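Local coordinates for protein Pcdhgc3 (Mus musculus, PDB 4ZI8) that probably mediates calcium-dependent adhesion between cells and may take part in establishing and maintaining specific neuronal connections in the brain, at residues H24-E29 / V114-N119; R81-E86 / I118-P123; L56-G61 / L98-E103. One frame throughout, in Å; residues are numbered along the deposited sequence.

In the fold
The chain comprises the first three extracellular cadherin domains (EC1-3) of a longer membrane protein; all three contacts lie in the first domain and at its junction with the second. From the N terminus, strand 24-28 is met again 85 residues later by the end of strand 107-116, so interaction 1 closes the first domain with a parallel pair. Within that span lies interaction 3, where 56-61 pairs antiparallel with 98-103 at the far edge of the same sheet. Interaction 2 starts at 81-86, between the segments of interaction 3, and ends beyond them at 118-123, so these two cross. Interactions 1 and 2 share Ile118 and Asn119 and meet through the calcium ions at the junction.

Interaction 1. Residues H24-E29 / V114-N119; sequences HYEILE and VVQDIN. With CA (calcium ion), chain O; CA (calcium ion), chain P; CA (calcium ion), chain N.
Main-chain bonds fix the pairing of Glu26 with Val114, Ile27 with Val115 and Leu28 with Gln116. Val114 N gives to Tyr25 O, Ile27 N to Val114 O (2.9 Å), Gln116 N to Ile27 O, and Glu29 N to Gln116 O; the strand axes run parallel to within 23°. Beyond the paired residues the contact turns to metal binding. Glu29 has CG between its backbone N and carbonyl carbon (chi1 55°) and an extended chain beyond, which carries the carboxylate to the linker. There Glu29 OE2 accepts from Ile118 N at 2.8 Å through its anti lone pair while binding one calcium ion at 2.3 Å, an ion that Asp117 OD1 and Ile118 O also hold; Asp117 has a further polar partner in Asn157 of the second domain. Glu29 OE1 binds a second calcium ion at 2.4 Å, so one carboxylate bridges two metals.

Among the outward side chains, His24 NE2 donates to Glu26 OE2 at 3.1 Å, exactly in the ring plane; the other ring nitrogen is engaged by Glu112. Val114 CG2 lies 3.5 Å from His24 CE1, with the Glu26 chain alongside. The Gln116 amide crosses over Ile27 O, its NE2 beside Glu26 CB and its OE1 3.6 Å from Leu28 CD2. Trimming Gln116 to an alanine would probably spare the backbone pairing but strip this cover from Leu28 CD2 and let the Glu26 chain turn more freely.

On the opposite face, Ile27 packs on Val37 and Val78, and Val115 on Val96. Within this chain strand 24-28 is an outer strand of the four-stranded sheet, with 107-116 between it and 95-102.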
loop_
_atom_site.group_PDB
_atom_site.type_symbol
_atom_site.label_atom_id
_atom_site.label_comp_id
_atom_site.label_asym_id
_atom_site.label_seq_id
_atom_site.Cartn_x
_atom_site.Cartn_y
_atom_site.Cartn_z
ATOM N N HIS B 24 -58.064 -11.074 -2.160
ATOM C CA HIS B 24 -56.593 -11.169 -2.163
ATOM C C HIS B 24 -56.164 -11.466 -3.560
ATOM O O HIS B 24 -56.567 -12.493 -4.103
ATOM C CB HIS B 24 -56.109 -12.277 -1.234
ATOM C CG HIS B 24 -54.630 -12.512 -1.290
ATOM N ND1 HIS B 24 -53.773 -12.054 -0.309
ATOM C CD2 HIS B 24 -53.852 -13.134 -2.208
ATOM C CE1 HIS B 24 -52.530 -12.397 -0.617
ATOM N NE2 HIS B 24 -52.553 -13.059 -1.761
ATOM N N TYR B 25 -55.390 -10.570 -4.160
ATOM C CA TYR B 25 -54.943 -10.749 -5.535
ATOM C C TYR B 25 -53.426 -10.588 -5.590
ATOM O O TYR B 25 -52.845 -9.997 -4.700
ATOM C CB TYR B 25 -55.601 -9.737 -6.462
ATOM C CG TYR B 25 -57.116 -9.740 -6.388
ATOM C CD1 TYR B 25 -57.852 -10.761 -6.947
ATOM C CD2 TYR B 25 -57.792 -8.718 -5.759
ATOM C CE1 TYR B 25 -59.255 -10.759 -6.887
ATOM C CE2 TYR B 25 -59.187 -8.699 -5.695
ATOM C CZ TYR B 25 -59.907 -9.718 -6.256
ATOM O OH TYR B 25 -61.284 -9.688 -6.173
ATOM N N GLU B 26 -52.816 -11.108 -6.647
ATOM C CA GLU B 26 -51.359 -11.064 -6.817
ATOM C C GLU B 26 -51.117 -10.671 -8.240
ATOM O O GLU B 26 -51.631 -11.313 -9.151
ATOM C CB GLU B 26 -50.717 -12.421 -6.518
ATOM C CG GLU B 26 -51.156 -13.003 -5.176
ATOM C CD GLU B 26 -50.274 -14.130 -4.675
ATOM O OE1 GLU B 26 -49.616 -14.803 -5.506
ATOM O OE2 GLU B 26 -50.248 -14.335 -3.439
ATOM N N ILE B 27 -50.376 -9.588 -8.443
ATOM C CA ILE B 27 -50.099 -9.119 -9.791
ATOM C C ILE B 27 -48.631 -8.729 -9.900
ATOM O O ILE B 27 -47.991 -8.465 -8.888
ATOM C CB ILE B 27 -50.979 -7.900 -10.180
ATOM C CG1 ILE B 27 -50.682 -6.706 -9.287
ATOM C CG2 ILE B 27 -52.484 -8.238 -10.040
ATOM C CD1 ILE B 27 -51.356 -5.389 -9.814
ATOM N N LEU B 28 -48.121 -8.681 -11.123
ATOM C CA LEU B 28 -46.801 -8.124 -11.367
ATOM C C LEU B 28 -46.776 -6.629 -11.129
ATOM O O LEU B 28 -47.748 -5.921 -11.469
ATOM C CB LEU B 28 -46.370 -8.407 -12.807
ATOM C CG LEU B 28 -46.176 -9.853 -13.253
ATOM C CD1 LEU B 28 -45.743 -9.896 -14.727
ATOM C CD2 LEU B 28 -45.174 -10.563 -12.346
ATOM N N GLU B 29 -45.663 -6.111 -10.598
ATOM C CA GLU B 29 -45.524 -4.662 -10.539
ATOM C C GLU B 29 -45.526 -4.055 -11.936
ATOM O O GLU B 29 -45.302 -4.733 -12.939
ATOM C CB GLU B 29 -44.224 -4.255 -9.804
ATOM C CG GLU B 29 -42.950 -4.901 -10.423
ATOM C CD GLU B 29 -41.654 -4.196 -10.026
ATOM O OE1 GLU B 29 -41.655 -2.972 -9.760
ATOM O OE2 GLU B 29 -40.631 -4.885 -9.959
ATOM N N VAL B 114 -50.918 -8.455 -3.681
ATOM C CA VAL B 114 -49.487 -8.758 -3.657
ATOM C C VAL B 114 -48.849 -8.189 -4.922
ATOM O O VAL B 114 -49.338 -8.416 -6.040
ATOM C CB VAL B 114 -49.217 -10.263 -3.564
ATOM C CG1 VAL B 114 -47.684 -10.534 -3.601
ATOM C CG2 VAL B 114 -49.867 -10.848 -2.299
ATOM N N VAL B 115 -47.779 -7.416 -4.747
ATOM C CA VAL B 115 -47.102 -6.807 -5.882
ATOM C C VAL B 115 -45.790 -7.558 -6.109
ATOM O O VAL B 115 -44.871 -7.520 -5.274
ATOM C CB VAL B 115 -46.873 -5.315 -5.656
ATOM C CG1 VAL B 115 -46.096 -4.696 -6.824
ATOM C CG2 VAL B 115 -48.237 -4.595 -5.462
ATOM N N GLN B 116 -45.745 -8.308 -7.203
ATOM C CA GLN B 116 -44.628 -9.198 -7.486
ATOM C C GLN B 116 -43.520 -8.496 -8.258
ATOM O O GLN B 116 -43.796 -7.729 -9.167
ATOM C CB GLN B 116 -45.112 -10.410 -8.270
ATOM C CG GLN B 116 -46.184 -11.219 -7.503
ATOM C CD GLN B 116 -46.916 -12.215 -8.380
ATOM O OE1 GLN B 116 -47.061 -12.011 -9.593
ATOM N NE2 GLN B 116 -47.406 -13.294 -7.767
ATOM N N ASP B 117 -42.269 -8.816 -7.917
ATOM C CA ASP B 117 -41.083 -8.198 -8.532
ATOM C C ASP B 117 -40.922 -8.541 -9.972
ATOM O O ASP B 117 -41.101 -9.684 -10.347
ATOM C CB ASP B 117 -39.810 -8.631 -7.795
ATOM C CG ASP B 117 -38.590 -7.817 -8.201
ATOM O OD1 ASP B 117 -38.701 -6.580 -8.340
ATOM O OD2 ASP B 117 -37.494 -8.400 -8.353
ATOM N N ILE B 118 -40.563 -7.564 -10.805
ATOM C CA ILE B 118 -40.044 -7.906 -12.117
ATOM C C ILE B 118 -38.631 -7.336 -12.204
ATOM O O ILE B 118 -38.245 -6.426 -11.440
ATOM C CB ILE B 118 -40.945 -7.383 -13.306
ATOM C CG1 ILE B 118 -40.858 -5.871 -13.423
ATOM C CG2 ILE B 118 -42.437 -7.836 -13.122
ATOM C CD1 ILE B 118 -41.743 -5.264 -14.536
ATOM N N ASN B 119 -37.846 -7.882 -13.109
ATOM C CA ASN B 119 -36.465 -7.427 -13.237
ATOM C C ASN B 119 -36.344 -6.174 -14.086
ATOM O O ASN B 119 -35.693 -6.200 -15.165
ATOM C CB ASN B 119 -35.560 -8.519 -13.817
ATOM C CG ASN B 119 -34.076 -8.213 -13.548
ATOM O OD1 ASN B 119 -33.760 -7.488 -12.604
ATOM N ND2 ASN B 119 -33.182 -8.706 -14.395
HETATM CA CA CA O . -38.376 -4.805 -9.756
HETATM CA CA CA P . -40.136 -1.244 -10.406
HETATM CA CA CA N . -32.192 -6.345 -11.382
HETATM O O HOH W 1 -38.407 0.297 -11.073
#

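Interaction 2. Residues R81-E86 / I118-P123; sequences RLDREE and INDNNP. With CA (calcium ion), chain O; CA (calcium ion), chain P; CA (calcium ion), chain N.
The carboxylates of Glu85 and Asp120 stand 74° apart as the two side chains slide past each other, and both are ligands of the same two calcium ions. Over one side of the Glu85 carboxylate plane sits Asn121 ND2, 3.4 Å from Glu85 CD, with the two flat groups strongly inclined. From the other side comes Arg84, whose NH2 makes a salt bridge to Glu85 OE2 at 3.1 Å, 30° out of the carboxylate plane. A bend at chi2 (69°) brings the Glu85 carboxylate onto the two ions: OE2 binds one at 2.2 Å, and OE1 bridges, 2.8 Å from that ion and 2.3 Å from the second. Asp120 bridges differently, OD1 on the first ion and OD2 on the second at 2.2 Å.

Asp83 OD1 binds the second ion and also caps the helix, accepting from Glu85 N, which comes from well above the carboxylate plane. The ions probably offset the repulsion among these acidic groups, whose oxygens come as close as 3.3 Å (Glu85 OE1 to Asp120 OD1). Ile118 O adds a main-chain ligand to the first ion; Glu29, Glu30 and Asp117 help complete the first two sites. Asn119 OD1 and Asn121 O, each at 2.3 Å, bind a third ion, which Asp153 of the next domain joins to the first. An LDRE segment facing a DxNDN linker across two of the three calcium ions is the classic junction between successive cadherin domains.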
loop_
_atom_site.group_PDB
_atom_site.type_symbol
_atom_site.label_atom_id
_atom_site.label_comp_id
_atom_site.label_asym_id
_atom_site.label_seq_id
_atom_site.Cartn_x
_atom_site.Cartn_y
_atom_site.Cartn_z
ATOM N N ARG B 81 -49.162 3.964 -10.824
ATOM C CA ARG B 81 -47.969 3.143 -10.937
ATOM C C ARG B 81 -47.688 2.382 -9.656
ATOM O O ARG B 81 -47.655 2.950 -8.559
ATOM C CB ARG B 81 -46.773 3.996 -11.298
ATOM C CG ARG B 81 -45.489 3.220 -11.250
ATOM C CD ARG B 81 -44.337 3.989 -11.898
ATOM N NE ARG B 81 -43.132 3.157 -11.922
ATOM C CZ ARG B 81 -41.891 3.628 -11.884
ATOM N NH1 ARG B 81 -41.670 4.929 -11.839
ATOM N NH2 ARG B 81 -40.867 2.780 -11.905
ATOM N N LEU B 82 -47.491 1.081 -9.800
ATOM C CA LEU B 82 -47.126 0.212 -8.685
ATOM C C LEU B 82 -45.688 -0.208 -8.907
ATOM O O LEU B 82 -45.433 -1.163 -9.649
ATOM C CB LEU B 82 -48.036 -1.018 -8.606
ATOM C CG LEU B 82 -49.476 -0.730 -8.166
ATOM C CD1 LEU B 82 -50.409 -1.759 -8.790
ATOM C CD2 LEU B 82 -49.530 -0.811 -6.664
ATOM N N ASP B 83 -44.759 0.539 -8.315
ATOM C CA ASP B 83 -43.335 0.235 -8.414
ATOM C C ASP B 83 -42.941 -0.447 -7.138
ATOM O O ASP B 83 -42.849 0.203 -6.083
ATOM C CB ASP B 83 -42.526 1.515 -8.633
ATOM C CG ASP B 83 -41.036 1.296 -8.525
ATOM O OD1 ASP B 83 -40.537 0.162 -8.728
ATOM O OD2 ASP B 83 -40.356 2.303 -8.255
ATOM N N ARG B 84 -42.765 -1.763 -7.212
ATOM C CA ARG B 84 -42.415 -2.546 -6.040
ATOM C C ARG B 84 -41.154 -1.966 -5.371
ATOM O O ARG B 84 -41.049 -1.999 -4.153
ATOM C CB ARG B 84 -42.224 -4.035 -6.415
ATOM C CG ARG B 84 -42.189 -5.030 -5.228
ATOM C CD ARG B 84 -41.193 -6.166 -5.469
ATOM N NE ARG B 84 -39.846 -5.629 -5.615
ATOM C CZ ARG B 84 -39.091 -5.227 -4.602
ATOM N NH1 ARG B 84 -39.516 -5.345 -3.353
ATOM N NH2 ARG B 84 -37.907 -4.711 -4.835
ATOM N N GLU B 85 -40.210 -1.413 -6.140
ATOM C CA GLU B 85 -38.983 -0.930 -5.521
ATOM C C GLU B 85 -39.281 0.220 -4.574
ATOM O O GLU B 85 -38.735 0.273 -3.467
ATOM C CB GLU B 85 -37.936 -0.509 -6.583
ATOM C CG GLU B 85 -37.149 -1.697 -7.138
ATOM C CD GLU B 85 -38.009 -2.611 -8.010
ATOM O OE1 GLU B 85 -38.648 -2.111 -8.949
ATOM O OE2 GLU B 85 -38.051 -3.833 -7.780
ATOM N N GLU B 86 -40.139 1.136 -5.001
ATOM C CA GLU B 86 -40.560 2.252 -4.163
ATOM C C GLU B 86 -41.410 1.804 -2.995
ATOM O O GLU B 86 -41.306 2.339 -1.895
ATOM C CB GLU B 86 -41.362 3.262 -4.968
ATOM C CG GLU B 86 -41.691 4.517 -4.175
ATOM C CD GLU B 86 -42.652 5.416 -4.923
ATOM O OE1 GLU B 86 -43.358 4.925 -5.829
ATOM O OE2 GLU B 86 -42.699 6.613 -4.617
ATOM N N ILE B 118 -40.563 -7.564 -10.805
ATOM C CA ILE B 118 -40.044 -7.906 -12.117
ATOM C C ILE B 118 -38.631 -7.336 -12.204
ATOM O O ILE B 118 -38.245 -6.426 -11.440
ATOM C CB ILE B 118 -40.945 -7.383 -13.306
ATOM C CG1 ILE B 118 -40.858 -5.871 -13.423
ATOM C CG2 ILE B 118 -42.437 -7.836 -13.122
ATOM C CD1 ILE B 118 -41.743 -5.264 -14.536
ATOM N N ASN B 119 -37.846 -7.882 -13.109
ATOM C CA ASN B 119 -36.465 -7.427 -13.237
ATOM C C ASN B 119 -36.344 -6.174 -14.086
ATOM O O ASN B 119 -35.693 -6.200 -15.165
ATOM C CB ASN B 119 -35.560 -8.519 -13.817
ATOM C CG ASN B 119 -34.076 -8.213 -13.548
ATOM O OD1 ASN B 119 -33.760 -7.488 -12.604
ATOM N ND2 ASN B 119 -33.182 -8.706 -14.395
ATOM N N ASP B 120 -36.927 -5.071 -13.592
ATOM C CA ASP B 120 -36.914 -3.794 -14.301
ATOM C C ASP B 120 -35.753 -2.885 -13.894
ATOM O O ASP B 120 -35.691 -1.732 -14.343
ATOM C CB ASP B 120 -38.246 -3.040 -14.106
ATOM C CG ASP B 120 -38.707 -2.963 -12.642
ATOM O OD1 ASP B 120 -38.172 -3.681 -11.776
ATOM O OD2 ASP B 120 -39.689 -2.219 -12.357
ATOM N N ASN B 121 -34.803 -3.388 -13.105
ATOM C CA ASN B 121 -33.596 -2.585 -12.801
ATOM C C ASN B 121 -32.260 -3.288 -13.070
ATOM O O ASN B 121 -32.075 -4.490 -12.724
ATOM C CB ASN B 121 -33.631 -2.140 -11.336
ATOM C CG ASN B 121 -34.826 -1.257 -11.012
ATOM O OD1 ASN B 121 -34.740 -0.020 -11.093
ATOM N ND2 ASN B 121 -35.955 -1.881 -10.637
ATOM N N ASN B 122 -31.349 -2.542 -13.693
ATOM C CA ASN B 122 -29.915 -2.877 -13.737
ATOM C C ASN B 122 -29.305 -2.747 -12.365
ATOM O O ASN B 122 -29.755 -1.928 -11.575
ATOM C CB ASN B 122 -29.137 -1.935 -14.652
ATOM C CG ASN B 122 -29.611 -1.949 -16.071
ATOM O OD1 ASN B 122 -30.020 -2.971 -16.594
ATOM N ND2 ASN B 122 -29.509 -0.794 -16.731
ATOM N N PRO B 123 -28.219 -3.491 -12.094
ATOM C CA PRO B 123 -27.413 -3.057 -10.953
ATOM C C PRO B 123 -26.883 -1.662 -11.251
ATOM O O PRO B 123 -26.888 -1.305 -12.424
ATOM C CB PRO B 123 -26.276 -4.098 -10.891
ATOM C CG PRO B 123 -26.788 -5.287 -11.637
ATOM C CD PRO B 123 -27.768 -4.762 -12.670
HETATM CA CA CA O . -38.376 -4.805 -9.756
HETATM CA CA CA P . -40.136 -1.244 -10.406
HETATM CA CA CA N . -32.192 -6.345 -11.382
HETATM O O HOH W 1 -38.407 0.297 -11.073
#

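Interaction 3. Residues L56-G61 / L98-E103; sequences LRVVSG and LELVVE
Arg57 starts with CG between its backbone N and carbonyl carbon (chi1 62°) and then stays extended as far as NE, which takes its chain obliquely across Val101 and ends it at Glu103. There both terminal nitrogens grip a single oxygen end-on: Glu103 OE2 is 2.9 Å from Arg57 NH1 and 3.0 Å from Arg57 NH2, the donors reaching it from opposite faces of a carboxylate turned 90° to the guanidinium. Val101 lies over one guanidinium face, offset toward its rim, and its CG1 touches Arg57 CG at 3.5 Å.

The backbones are antiparallel, with Arg57 and Val101 a hydrogen-bonded pair; Val101 N to Arg57 O measures 2.9 Å. Val59 N also donates to Glu99 O at 2.8 Å, but from 38° above the carbonyl plane.

On the other face, Leu56 CD1 meets Val102 CG1 at 3.6 Å and Val58 CG1 meets Leu98 CD1 at 3.5 Å. Leu56, Val58 and Leu100 reach Val69 of strand 67-69, and Leu56 and Leu100 also touch helix 40-44, which places this face in the interior of the first cadherin domain. The edge strand is thus held by main-chain bonds and apolar packing inside, while the outer face adds a charged clasp whose positive end is flanked on one face by a valine.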
loop_
_atom_site.group_PDB
_atom_site.type_symbol
_atom_site.label_atom_id
_atom_site.label_comp_id
_atom_site.label_asym_id
_atom_site.label_seq_id
_atom_site.Cartn_x
_atom_site.Cartn_y
_atom_site.Cartn_z
ATOM N N LEU B 56 -70.298 1.222 -4.590
ATOM C CA LEU B 56 -69.054 0.547 -4.274
ATOM C C LEU B 56 -67.843 1.412 -4.680
ATOM O O LEU B 56 -67.810 1.957 -5.783
ATOM C CB LEU B 56 -69.013 -0.802 -4.982
ATOM C CG LEU B 56 -67.650 -1.479 -5.030
ATOM C CD1 LEU B 56 -67.252 -1.909 -3.623
ATOM C CD2 LEU B 56 -67.688 -2.679 -5.973
ATOM N N ARG B 57 -66.902 1.591 -3.764
ATOM C CA ARG B 57 -65.692 2.360 -4.063
ATOM C C ARG B 57 -64.530 1.979 -3.153
ATOM O O ARG B 57 -64.711 1.398 -2.069
ATOM C CB ARG B 57 -65.976 3.847 -3.944
ATOM C CG ARG B 57 -66.388 4.219 -2.545
ATOM C CD ARG B 57 -67.057 5.538 -2.502
ATOM N NE ARG B 57 -67.534 5.898 -1.170
ATOM C CZ ARG B 57 -68.822 5.855 -0.782
ATOM N NH1 ARG B 57 -69.789 5.400 -1.593
ATOM N NH2 ARG B 57 -69.138 6.233 0.447
ATOM N N VAL B 58 -63.325 2.306 -3.595
ATOM C CA VAL B 58 -62.138 2.129 -2.770
ATOM C C VAL B 58 -62.102 3.252 -1.759
ATOM O O VAL B 58 -62.390 4.397 -2.102
ATOM C CB VAL B 58 -60.850 2.130 -3.609
ATOM C CG1 VAL B 58 -59.643 1.996 -2.701
ATOM C CG2 VAL B 58 -60.873 0.987 -4.589
ATOM N N VAL B 59 -61.827 2.925 -0.504
ATOM C CA VAL B 59 -61.661 3.924 0.533
ATOM C C VAL B 59 -60.405 4.748 0.248
ATOM O O VAL B 59 -59.346 4.201 -0.020
ATOM C CB VAL B 59 -61.580 3.269 1.913
ATOM C CG1 VAL B 59 -61.078 4.254 2.995
ATOM C CG2 VAL B 59 -62.960 2.675 2.294
ATOM N N SER B 60 -60.560 6.072 0.279
ATOM C CA SER B 60 -59.496 7.006 -0.075
ATOM C C SER B 60 -58.758 7.488 1.193
ATOM O O SER B 60 -59.327 8.217 2.014
ATOM C CB SER B 60 -60.083 8.183 -0.858
ATOM O OG SER B 60 -59.306 9.338 -0.643
ATOM N N GLY B 61 -57.524 7.029 1.381
ATOM C CA GLY B 61 -56.742 7.431 2.536
ATOM C C GLY B 61 -55.674 8.399 2.092
ATOM O O GLY B 61 -55.774 8.982 1.029
ATOM N N LEU B 98 -55.852 -2.219 1.089
ATOM C CA LEU B 98 -56.806 -1.158 0.896
ATOM C C LEU B 98 -58.139 -1.600 1.489
ATOM O O LEU B 98 -58.283 -2.732 1.976
ATOM C CB LEU B 98 -56.951 -0.807 -0.586
ATOM C CG LEU B 98 -57.527 -1.883 -1.504
ATOM C CD1 LEU B 98 -58.210 -1.245 -2.685
ATOM C CD2 LEU B 98 -56.456 -2.843 -1.985
ATOM N N GLU B 99 -59.116 -0.704 1.462
ATOM C CA GLU B 99 -60.455 -1.017 1.946
ATOM C C GLU B 99 -61.453 -0.635 0.886
ATOM O O GLU B 99 -61.189 0.245 0.065
ATOM C CB GLU B 99 -60.749 -0.295 3.249
ATOM C CG GLU B 99 -59.742 -0.586 4.344
ATOM C CD GLU B 99 -59.884 0.362 5.524
ATOM O OE1 GLU B 99 -59.353 1.492 5.459
ATOM O OE2 GLU B 99 -60.539 -0.013 6.516
ATOM N N LEU B 100 -62.571 -1.355 0.879
ATOM C CA LEU B 100 -63.682 -1.132 -0.025
ATOM C C LEU B 100 -64.877 -0.717 0.817
ATOM O O LEU B 100 -65.080 -1.257 1.907
ATOM C CB LEU B 100 -63.998 -2.398 -0.827
ATOM C CG LEU B 100 -62.839 -2.875 -1.707
ATOM C CD1 LEU B 100 -63.071 -4.306 -2.104
ATOM C CD2 LEU B 100 -62.783 -1.980 -2.944
ATOM N N VAL B 101 -65.684 0.214 0.334
ATOM C CA VAL B 101 -66.881 0.572 1.076
ATOM C C VAL B 101 -68.106 0.475 0.176
ATOM O O VAL B 101 -68.045 0.730 -1.024
ATOM C CB VAL B 101 -66.751 1.985 1.709
ATOM C CG1 VAL B 101 -66.282 2.982 0.698
ATOM C CG2 VAL B 101 -68.077 2.464 2.307
ATOM N N VAL B 102 -69.220 0.048 0.755
ATOM C CA VAL B 102 -70.510 0.117 0.084
ATOM C C VAL B 102 -71.498 0.765 1.044
ATOM O O VAL B 102 -71.255 0.779 2.265
ATOM C CB VAL B 102 -71.003 -1.265 -0.362
ATOM C CG1 VAL B 102 -70.176 -1.765 -1.526
ATOM C CG2 VAL B 102 -70.964 -2.255 0.805
ATOM N N GLU B 103 -72.584 1.317 0.507
ATOM C CA GLU B 103 -73.623 1.938 1.319
ATOM C C GLU B 103 -74.894 1.111 1.214
ATOM O O GLU B 103 -74.976 0.215 0.379
ATOM C CB GLU B 103 -73.898 3.384 0.873
ATOM C CG GLU B 103 -72.676 4.301 0.927
ATOM C CD GLU B 103 -72.983 5.708 0.441
ATOM O OE1 GLU B 103 -74.137 6.140 0.590
ATOM O OE2 GLU B 103 -72.064 6.380 -0.092
#